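Local atomic coordinates of minor fimbrium subunit Mfa5 (PDB entry 6TO1), a protein that serves as an accessory subunit of the minor fimbriae, filamentous surface pili that mediate biofilm formation and adhesion to host cells and other oral bacteria. Residues T239-D251 and L302-I316. Numbering follows the deposited sequence.
With PO4 (phosphate ion), chain C.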
ATOM      1  N   THR A 239      -7.509 -43.277  13.048  1.00 16.72           N
ATOM      2  CA  THR A 239      -7.434 -44.594  13.640  1.00 15.97           C
ATOM      3  C   THR A 239      -6.127 -44.860  14.381  1.00 18.41           C
ATOM      4  O   THR A 239      -5.932 -45.977  14.874  1.00 20.03           O
ATOM      5  CB  THR A 239      -7.621 -45.685  12.565  1.00 20.32           C
ATOM      6  OG1 THR A 239      -6.591 -45.573  11.578  1.00 20.05           O
ATOM      7  CG2 THR A 239      -8.987 -45.597  11.910  1.00 18.40           C
ATOM      8  N   GLU A 240      -5.223 -43.890  14.450  1.00 16.62           N
ATOM      9  CA  GLU A 240      -3.940 -44.027  15.137  1.00 17.90           C
ATOM     10  C   GLU A 240      -3.631 -42.729  15.865  1.00 16.38           C
ATOM     11  O   GLU A 240      -4.061 -41.654  15.435  1.00 16.81           O
ATOM     12  CB  GLU A 240      -2.792 -44.319  14.164  1.00 17.84           C
ATOM     13  CG  GLU A 240      -3.024 -45.542  13.272  1.00 17.75           C
ATOM     14  CD  GLU A 240      -2.475 -46.827  13.860  1.00 21.79           C
ATOM     15  OE1 GLU A 240      -1.838 -46.796  14.938  1.00 20.13           O
ATOM     16  OE2 GLU A 240      -2.702 -47.898  13.243  1.00 22.85           O
ATOM     17  N   GLN A 241      -2.853 -42.823  16.941  1.00 15.56           N
ATOM     18  CA  GLN A 241      -2.442 -41.636  17.675  1.00 16.72           C
ATOM     19  C   GLN A 241      -1.169 -41.919  18.464  1.00 15.51           C
ATOM     20  O   GLN A 241      -0.690 -43.055  18.550  1.00 19.05           O
ATOM     21  CB  GLN A 241      -3.564 -41.151  18.603  1.00 18.43           C
ATOM     22  CG  GLN A 241      -3.739 -41.995  19.846  1.00 16.94           C
ATOM     23  CD  GLN A 241      -4.639 -41.329  20.875  1.00 15.98           C
ATOM     24  OE1 GLN A 241      -5.848 -41.329  20.749  1.00 15.66           O
ATOM     25  NE2 GLN A 241      -4.036 -40.740  21.887  1.00 18.58           N
ATOM     26  N   TYR A 242      -0.632 -40.846  19.072  1.00 17.80           N
ATOM     27  CA  TYR A 242       0.555 -40.986  19.890  1.00 19.08           C
ATOM     28  C   TYR A 242       0.199 -41.413  21.313  1.00 17.03           C
ATOM     29  O   TYR A 242      -0.881 -41.084  21.826  1.00 16.22           O
ATOM     30  CB  TYR A 242       1.339 -39.666  19.957  1.00 18.91           C
ATOM     31  CG  TYR A 242       1.989 -39.288  18.650  1.00 20.39           C
ATOM     32  CD1 TYR A 242       2.784 -40.208  17.965  1.00 22.30           C
ATOM     33  CD2 TYR A 242       1.800 -38.025  18.095  1.00 18.08           C
ATOM     34  CE1 TYR A 242       3.372 -39.884  16.775  1.00 17.08           C
ATOM     35  CE2 TYR A 242       2.387 -37.681  16.889  1.00 17.22           C
ATOM     36  CZ  TYR A 242       3.164 -38.628  16.230  1.00 15.90           C
ATOM     37  OH  TYR A 242       3.752 -38.313  15.041  1.00 19.81           O
ATOM     38  N   PRO A 243       1.143 -42.063  21.991  1.00 20.05           N
ATOM     39  CA  PRO A 243       0.914 -42.460  23.381  1.00 20.40           C
ATOM     40  C   PRO A 243       0.717 -41.269  24.298  1.00 22.16           C
ATOM     41  O   PRO A 243       1.264 -40.184  24.083  1.00 19.22           O
ATOM     42  CB  PRO A 243       2.199 -43.212  23.758  1.00 22.44           C
ATOM     43  CG  PRO A 243       2.838 -43.589  22.467  1.00 21.75           C
ATOM     44  CD  PRO A 243       2.449 -42.525  21.480  1.00 20.89           C
ATOM     45  N   VAL A 244      -0.045 -41.506  25.348  1.00 18.81           N
ATOM     46  CA  VAL A 244      -0.298 -40.529  26.396  1.00 17.61           C
ATOM     47  C   VAL A 244       0.600 -40.864  27.588  1.00 24.12           C
ATOM     48  O   VAL A 244       0.558 -41.982  28.110  1.00 19.92           O
ATOM     49  CB  VAL A 244      -1.776 -40.544  26.807  1.00 19.92           C
ATOM     50  CG1 VAL A 244      -2.005 -39.656  28.027  1.00 23.06           C
ATOM     51  CG2 VAL A 244      -2.697 -40.120  25.655  1.00 19.83           C
ATOM     52  N   LYS A 245       1.360 -39.882  28.049  1.00 22.04           N
ATOM     53  CA  LYS A 245       2.282 -40.060  29.163  1.00 21.51           C
ATOM     54  C   LYS A 245       1.540 -40.091  30.482  1.00 20.15           C
ATOM     55  O   LYS A 245       0.569 -39.344  30.685  1.00 21.58           O
ATOM     56  CB  LYS A 245       3.302 -38.923  29.201  1.00 20.15           C
ATOM     57  CG  LYS A 245       4.148 -38.811  27.977  1.00 22.99           C
ATOM     58  CD  LYS A 245       5.181 -37.693  28.215  1.00 26.20           C
ATOM     59  CE  LYS A 245       6.364 -37.802  27.288  1.00 35.99           C
ATOM     60  NZ  LYS A 245       7.405 -36.762  27.604  1.00 35.33           N
ATOM     61  N   ASN A 246       1.990 -40.988  31.365  1.00 25.09           N
ATOM     62  CA  ASN A 246       1.417 -41.160  32.698  1.00 19.50           C
ATOM     63  C   ASN A 246      -0.100 -41.168  32.643  1.00 23.59           C
ATOM     64  O   ASN A 246      -0.783 -40.419  33.342  1.00 22.80           O
ATOM     65  CB  ASN A 246       1.911 -40.075  33.647  1.00 26.83           C
ATOM     66  CG  ASN A 246       3.409 -40.066  33.775  1.00 39.44           C
ATOM     67  OD1 ASN A 246       4.062 -39.049  33.538  1.00 43.53           O
ATOM     68  ND2 ASN A 246       3.967 -41.210  34.134  1.00 43.37           N
ATOM     69  N   VAL A 247      -0.638 -42.055  31.806  1.00 20.24           N
ATOM     70  CA  VAL A 247      -2.060 -42.002  31.509  1.00 20.11           C
ATOM     71  C   VAL A 247      -2.862 -42.386  32.746  1.00 24.56           C
ATOM     72  O   VAL A 247      -2.480 -43.285  33.519  1.00 22.84           O
ATOM     73  CB  VAL A 247      -2.385 -42.905  30.308  1.00 19.56           C
ATOM     74  CG1 VAL A 247      -2.057 -44.381  30.635  1.00 26.13           C
ATOM     75  CG2 VAL A 247      -3.832 -42.712  29.872  1.00 21.15           C
ATOM     76  N   THR A 248      -3.969 -41.676  32.962  1.00 26.45           N
ATOM     77  CA  THR A 248      -4.897 -41.950  34.056  1.00 23.63           C
ATOM     78  C   THR A 248      -6.318 -41.914  33.510  1.00 27.99           C
ATOM     79  O   THR A 248      -6.559 -41.440  32.399  1.00 19.03           O
ATOM     80  CB  THR A 248      -4.832 -40.931  35.203  1.00 24.73           C
ATOM     81  OG1 THR A 248      -5.565 -39.749  34.842  1.00 27.03           O
ATOM     82  CG2 THR A 248      -3.396 -40.573  35.563  1.00 27.51           C
ATOM     83  N   THR A 249      -7.281 -42.346  34.333  1.00 21.29           N
ATOM     84  CA  THR A 249      -8.676 -42.318  33.908  1.00 22.82           C
ATOM     85  C   THR A 249      -9.151 -40.898  33.635  1.00 22.05           C
ATOM     86  O   THR A 249     -10.154 -40.710  32.929  1.00 25.91           O
ATOM     87  CB  THR A 249      -9.587 -42.973  34.963  1.00 28.40           C
ATOM     88  OG1 THR A 249      -9.377 -42.363  36.250  1.00 26.09           O
ATOM     89  CG2 THR A 249      -9.315 -44.472  35.038  1.00 25.55           C
ATOM     90  N   ALA A 250      -8.469 -39.897  34.181  1.00 23.56           N
ATOM     91  CA  ALA A 250      -8.890 -38.516  33.991  1.00 26.18           C
ATOM     92  C   ALA A 250      -8.534 -37.991  32.610  1.00 21.89           C
ATOM     93  O   ALA A 250      -8.924 -36.879  32.265  1.00 23.68           O
ATOM     94  CB  ALA A 250      -8.278 -37.610  35.060  1.00 26.05           C
ATOM     95  N   ASP A 251      -7.817 -38.769  31.815  1.00 21.60           N
ATOM     96  CA  ASP A 251      -7.477 -38.400  30.454  1.00 24.80           C
ATOM     97  C   ASP A 251      -8.558 -38.816  29.464  1.00 22.62           C
ATOM     98  O   ASP A 251      -8.355 -38.697  28.248  1.00 22.07           O
ATOM     99  CB  ASP A 251      -6.131 -39.030  30.107  1.00 20.87           C
ATOM    100  CG  ASP A 251      -5.006 -38.502  30.977  1.00 24.72           C
ATOM    101  OD1 ASP A 251      -5.108 -37.330  31.416  1.00 23.80           O
ATOM    102  OD2 ASP A 251      -4.020 -39.240  31.189  1.00 22.54           O
ATOM    103  N   LEU A 302      -6.283 -32.435  26.238  1.00 19.33           N
ATOM    104  CA  LEU A 302      -5.113 -32.673  27.058  1.00 17.47           C
ATOM    105  C   LEU A 302      -4.055 -31.614  26.786  1.00 22.41           C
ATOM    106  O   LEU A 302      -3.943 -31.104  25.664  1.00 20.56           O
ATOM    107  CB  LEU A 302      -4.512 -34.037  26.782  1.00 19.75           C
ATOM    108  CG  LEU A 302      -5.380 -35.278  26.939  1.00 22.04           C
ATOM    109  CD1 LEU A 302      -4.542 -36.499  26.588  1.00 19.52           C
ATOM    110  CD2 LEU A 302      -5.862 -35.351  28.359  1.00 25.23           C
ATOM    111  N   PRO A 303      -3.222 -31.306  27.772  1.00 20.71           N
ATOM    112  CA  PRO A 303      -2.052 -30.472  27.491  1.00 23.66           C
ATOM    113  C   PRO A 303      -1.065 -31.165  26.561  1.00 22.01           C
ATOM    114  O   PRO A 303      -0.968 -32.391  26.504  1.00 20.32           O
ATOM    115  CB  PRO A 303      -1.437 -30.225  28.879  1.00 26.81           C
ATOM    116  CG  PRO A 303      -1.946 -31.324  29.736  1.00 30.58           C
ATOM    117  CD  PRO A 303      -3.288 -31.749  29.182  1.00 23.34           C
ATOM    118  N   GLU A 304      -0.294 -30.350  25.848  1.00 20.88           N
ATOM    119  CA  GLU A 304       0.721 -30.883  24.945  1.00 25.65           C
ATOM    120  C   GLU A 304       1.752 -31.744  25.671  1.00 24.76           C
ATOM    121  O   GLU A 304       2.284 -32.695  25.088  1.00 22.47           O
ATOM    122  CB  GLU A 304       1.372 -29.699  24.211  1.00 20.84           C
ATOM    123  CG  GLU A 304       2.342 -30.096  23.122  1.00 18.75           C
ATOM    124  CD  GLU A 304       2.892 -28.889  22.398  1.00 27.41           C
ATOM    125  OE1 GLU A 304       2.598 -27.760  22.836  1.00 31.66           O
ATOM    126  OE2 GLU A 304       3.581 -29.071  21.384  1.00 24.58           O
ATOM    127  N   SER A 305       2.034 -31.454  26.946  1.00 21.75           N
ATOM    128  CA  SER A 305       2.990 -32.250  27.701  1.00 23.40           C
ATOM    129  C   SER A 305       2.509 -33.675  27.959  1.00 19.69           C
ATOM    130  O   SER A 305       3.318 -34.533  28.355  1.00 20.83           O
ATOM    131  CB  SER A 305       3.293 -31.544  29.034  1.00 25.92           C
ATOM    132  OG  SER A 305       2.122 -31.473  29.830  1.00 28.24           O
ATOM    133  N   LYS A 306       1.247 -33.966  27.701  1.00 20.93           N
ATOM    134  CA  LYS A 306       0.731 -35.311  27.904  1.00 22.16           C
ATOM    135  C   LYS A 306       1.043 -36.275  26.757  1.00 26.99           C
ATOM    136  O   LYS A 306       0.853 -37.485  26.927  1.00 23.72           O
ATOM    137  CB  LYS A 306      -0.778 -35.232  28.140  1.00 21.30           C
ATOM    138  CG  LYS A 306      -1.156 -35.166  29.613  1.00 38.04           C
ATOM    139  CD  LYS A 306      -1.307 -36.604  30.133  1.00 33.76           C
ATOM    140  CE  LYS A 306      -1.803 -36.648  31.517  1.00 32.66           C
ATOM    141  NZ  LYS A 306      -1.642 -38.019  32.028  1.00 22.35           N
ATOM    142  N   PHE A 307       1.494 -35.800  25.595  1.00 21.19           N
ATOM    143  CA  PHE A 307       1.767 -36.706  24.492  1.00 20.86           C
ATOM    144  C   PHE A 307       3.247 -37.026  24.394  1.00 21.79           C
ATOM    145  O   PHE A 307       4.108 -36.161  24.600  1.00 24.46           O
ATOM    146  CB  PHE A 307       1.278 -36.135  23.161  1.00 19.57           C
ATOM    147  CG  PHE A 307      -0.207 -36.072  23.047  1.00 19.74           C
ATOM    148  CD1 PHE A 307      -0.955 -37.215  22.869  1.00 21.71           C
ATOM    149  CD2 PHE A 307      -0.869 -34.855  23.131  1.00 19.32           C
ATOM    150  CE1 PHE A 307      -2.359 -37.138  22.776  1.00 17.32           C
ATOM    151  CE2 PHE A 307      -2.222 -34.773  23.031  1.00 19.31           C
ATOM    152  CZ  PHE A 307      -2.978 -35.926  22.841  1.00 21.88           C
ATOM    153  N   ASP A 308       3.546 -38.276  24.074  1.00 21.34           N
ATOM    154  CA  ASP A 308       4.915 -38.696  23.829  1.00 20.30           C
ATOM    155  C   ASP A 308       5.185 -38.554  22.337  1.00 19.66           C
ATOM    156  O   ASP A 308       4.692 -39.340  21.525  1.00 22.17           O
ATOM    157  CB  ASP A 308       5.161 -40.122  24.312  1.00 22.48           C
ATOM    158  CG  ASP A 308       6.604 -40.553  24.149  1.00 27.44           C
ATOM    159  OD1 ASP A 308       7.443 -39.784  23.617  1.00 28.27           O
ATOM    160  OD2 ASP A 308       6.880 -41.699  24.551  1.00 30.60           O
ATOM    161  N   TYR A 309       5.981 -37.549  21.987  1.00 17.23           N
ATOM    162  CA  TYR A 309       6.344 -37.289  20.605  1.00 19.86           C
ATOM    163  C   TYR A 309       7.757 -37.753  20.275  1.00 20.52           C
ATOM    164  O   TYR A 309       8.244 -37.492  19.171  1.00 23.88           O
ATOM    165  CB  TYR A 309       6.259 -35.802  20.311  1.00 22.22           C
ATOM    166  CG  TYR A 309       4.913 -35.119  20.455  1.00 22.22           C
ATOM    167  CD1 TYR A 309       3.865 -35.387  19.574  1.00 23.51           C
ATOM    168  CD2 TYR A 309       4.720 -34.155  21.426  1.00 22.55           C
ATOM    169  CE1 TYR A 309       2.644 -34.708  19.679  1.00 19.05           C
ATOM    170  CE2 TYR A 309       3.514 -33.461  21.536  1.00 20.12           C
ATOM    171  CZ  TYR A 309       2.488 -33.739  20.648  1.00 20.90           C
ATOM    172  OH  TYR A 309       1.315 -33.062  20.767  1.00 18.69           O
ATOM    173  N   SER A 310       8.420 -38.448  21.196  1.00 23.33           N
ATOM    174  CA  SER A 310       9.837 -38.787  21.013  1.00 23.86           C
ATOM    175  C   SER A 310      10.080 -39.621  19.761  1.00 27.26           C
ATOM    176  O   SER A 310      11.141 -39.503  19.136  1.00 26.14           O
ATOM    177  CB  SER A 310      10.347 -39.515  22.258  1.00 24.65           C
ATOM    178  OG  SER A 310       9.742 -40.799  22.395  1.00 24.50           O
ATOM    179  N   ASN A 311       9.112 -40.449  19.378  1.00 22.86           N
ATOM    180  CA  ASN A 311       9.111 -41.231  18.144  1.00 18.37           C
ATOM    181  C   ASN A 311       7.879 -40.825  17.346  1.00 22.19           C
ATOM    182  O   ASN A 311       6.760 -41.172  17.732  1.00 24.41           O
ATOM    183  CB  ASN A 311       9.074 -42.721  18.463  1.00 18.57           C
ATOM    184  CG  ASN A 311       8.903 -43.571  17.240  1.00 20.74           C
ATOM    185  OD1 ASN A 311       8.932 -43.083  16.110  1.00 22.98           O
ATOM    186  ND2 ASN A 311       8.735 -44.861  17.448  1.00 31.35           N
ATOM    187  N   LEU A 312       8.074 -40.092  16.246  1.00 21.25           N
ATOM    188  CA  LEU A 312       6.932 -39.605  15.465  1.00 19.19           C
ATOM    189  C   LEU A 312       6.200 -40.708  14.693  1.00 19.88           C
ATOM    190  O   LEU A 312       5.154 -40.421  14.090  1.00 18.61           O
ATOM    191  CB  LEU A 312       7.385 -38.515  14.508  1.00 23.13           C
ATOM    192  CG  LEU A 312       7.798 -37.208  15.181  1.00 23.10           C
ATOM    193  CD1 LEU A 312       8.216 -36.247  14.058  1.00 30.29           C
ATOM    194  CD2 LEU A 312       6.715 -36.616  16.055  1.00 22.29           C
ATOM    195  N   SER A 313       6.690 -41.944  14.720  1.00 23.39           N
ATOM    196  CA  SER A 313       5.961 -43.097  14.203  1.00 23.51           C
ATOM    197  C   SER A 313       5.356 -43.960  15.309  1.00 20.61           C
ATOM    198  O   SER A 313       4.877 -45.067  15.032  1.00 20.76           O
ATOM    199  CB  SER A 313       6.878 -43.953  13.329  1.00 25.18           C
ATOM    200  OG  SER A 313       7.379 -43.190  12.257  1.00 25.45           O
ATOM    201  N   ALA A 314       5.372 -43.488  16.551  1.00 19.27           N
ATOM    202  CA  ALA A 314       4.822 -44.269  17.645  1.00 19.77           C
ATOM    203  C   ALA A 314       3.301 -44.359  17.531  1.00 23.85           C
ATOM    204  O   ALA A 314       2.632 -43.481  16.975  1.00 18.06           O
ATOM    205  CB  ALA A 314       5.202 -43.664  18.997  1.00 22.66           C
ATOM    206  N   ARG A 315       2.765 -45.436  18.091  1.00 18.66           N
ATOM    207  CA  ARG A 315       1.351 -45.747  18.016  1.00 22.03           C
ATOM    208  C   ARG A 315       0.861 -46.215  19.376  1.00 21.68           C
ATOM    209  O   ARG A 315       1.650 -46.668  20.206  1.00 25.24           O
ATOM    210  CB  ARG A 315       1.062 -46.899  17.043  1.00 19.90           C
ATOM    211  CG  ARG A 315       1.610 -46.793  15.696  1.00 23.93           C
ATOM    212  CD  ARG A 315       1.602 -48.191  15.084  1.00 23.03           C
ATOM    213  NE  ARG A 315       0.244 -48.655  14.857  1.00 22.57           N
ATOM    214  CZ  ARG A 315      -0.112 -49.922  14.688  1.00 24.88           C
ATOM    215  NH1 ARG A 315       0.803 -50.892  14.713  1.00 27.89           N
ATOM    216  NH2 ARG A 315      -1.386 -50.215  14.496  1.00 25.29           N
ATOM    217  N   ILE A 316      -0.459 -46.151  19.583  1.00 18.65           N
ATOM    218  CA  ILE A 316      -1.125 -46.869  20.667  1.00 18.34           C
ATOM    219  C   ILE A 316      -1.861 -48.048  20.060  1.00 18.39           C
ATOM    220  O   ILE A 316      -2.662 -47.864  19.138  1.00 19.11           O
ATOM    221  CB  ILE A 316      -2.140 -45.993  21.420  1.00 22.00           C
ATOM    222  CG1 ILE A 316      -1.468 -44.767  21.994  1.00 22.23           C
ATOM    223  CG2 ILE A 316      -2.837 -46.823  22.508  1.00 27.05           C
ATOM    224  CD1 ILE A 316      -2.427 -43.927  22.862  1.00 26.39           C
TER
HETATM  225  P   PO4 C1102      -7.209 -46.999   7.775  1.00 20.59           P
HETATM  226  O1  PO4 C1102      -6.110 -47.851   7.115  1.00 20.91           O
HETATM  227  O2  PO4 C1102      -6.719 -46.502   9.129  1.00 20.30           O
HETATM  228  O3  PO4 C1102      -8.396 -47.914   8.007  1.00 23.39           O
HETATM  229  O4  PO4 C1102      -7.654 -45.906   6.879  1.00 19.73           O
HETATM  230  O   HOH W   1      -2.349 -45.712  17.501  1.00 18.62           O
HETATM  231  O   HOH W   2       6.109 -34.197  27.826  1.00 32.44           O
HETATM  232  O   HOH W   3       8.849 -37.431  25.465  1.00 35.20           O
HETATM  233  O   HOH W   4      -4.120 -37.471  34.072  1.00 35.33           O
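Tyr242 OH donates to Leu312 O (2.7 Å), which lies at the edge of the tyrosine ring, where the ring enters the bend of 308-315; Asn311 to Ala314 form a type I turn there. The Tyr309 ring meets Tyr242 obliquely, planes 78° apart, with CD1 3.7 Å from Tyr242 CD2. At the other end, Lys306 bends at chi2 (-89°), and its NZ hydrogen-bonds to Lys245 O and forms a salt bridge with Asp251 OD2 (2.8 Å), approaching on the syn side. Asp251 OD2 also accepts from Thr248 N, just ahead of the 3-10 segment 249-251. Between these ends, Val244 and Phe307 form a single beta bridge, flanked by nearly straight bonds from Lys245 N to Lys306 O (2.7 Å) and from Asp308 N to Pro243 O (3.0 Å). Ile316 lays CG1 against Pro243 CA (3.6 Å). Beyond it, Arg315 forms a side-on salt bridge with Glu240, NE to OE1 (2.8 Å) and NH2 to OE2, planes 51° apart; the Glu240 side chain lies about 8 Å from the bound magnesium ion. Segment 239-251 follows strand 227-234 of the von Willebrand factor A domain, and 302-316 links strands 296-298 and 326-327. Helices 209-220 and 340-353 both contact Gln241 and Phe307, Glu347 of the latter bonding Tyr309 OH, while Tyr338 of strand 336-338 touches Gln241 and Ile316.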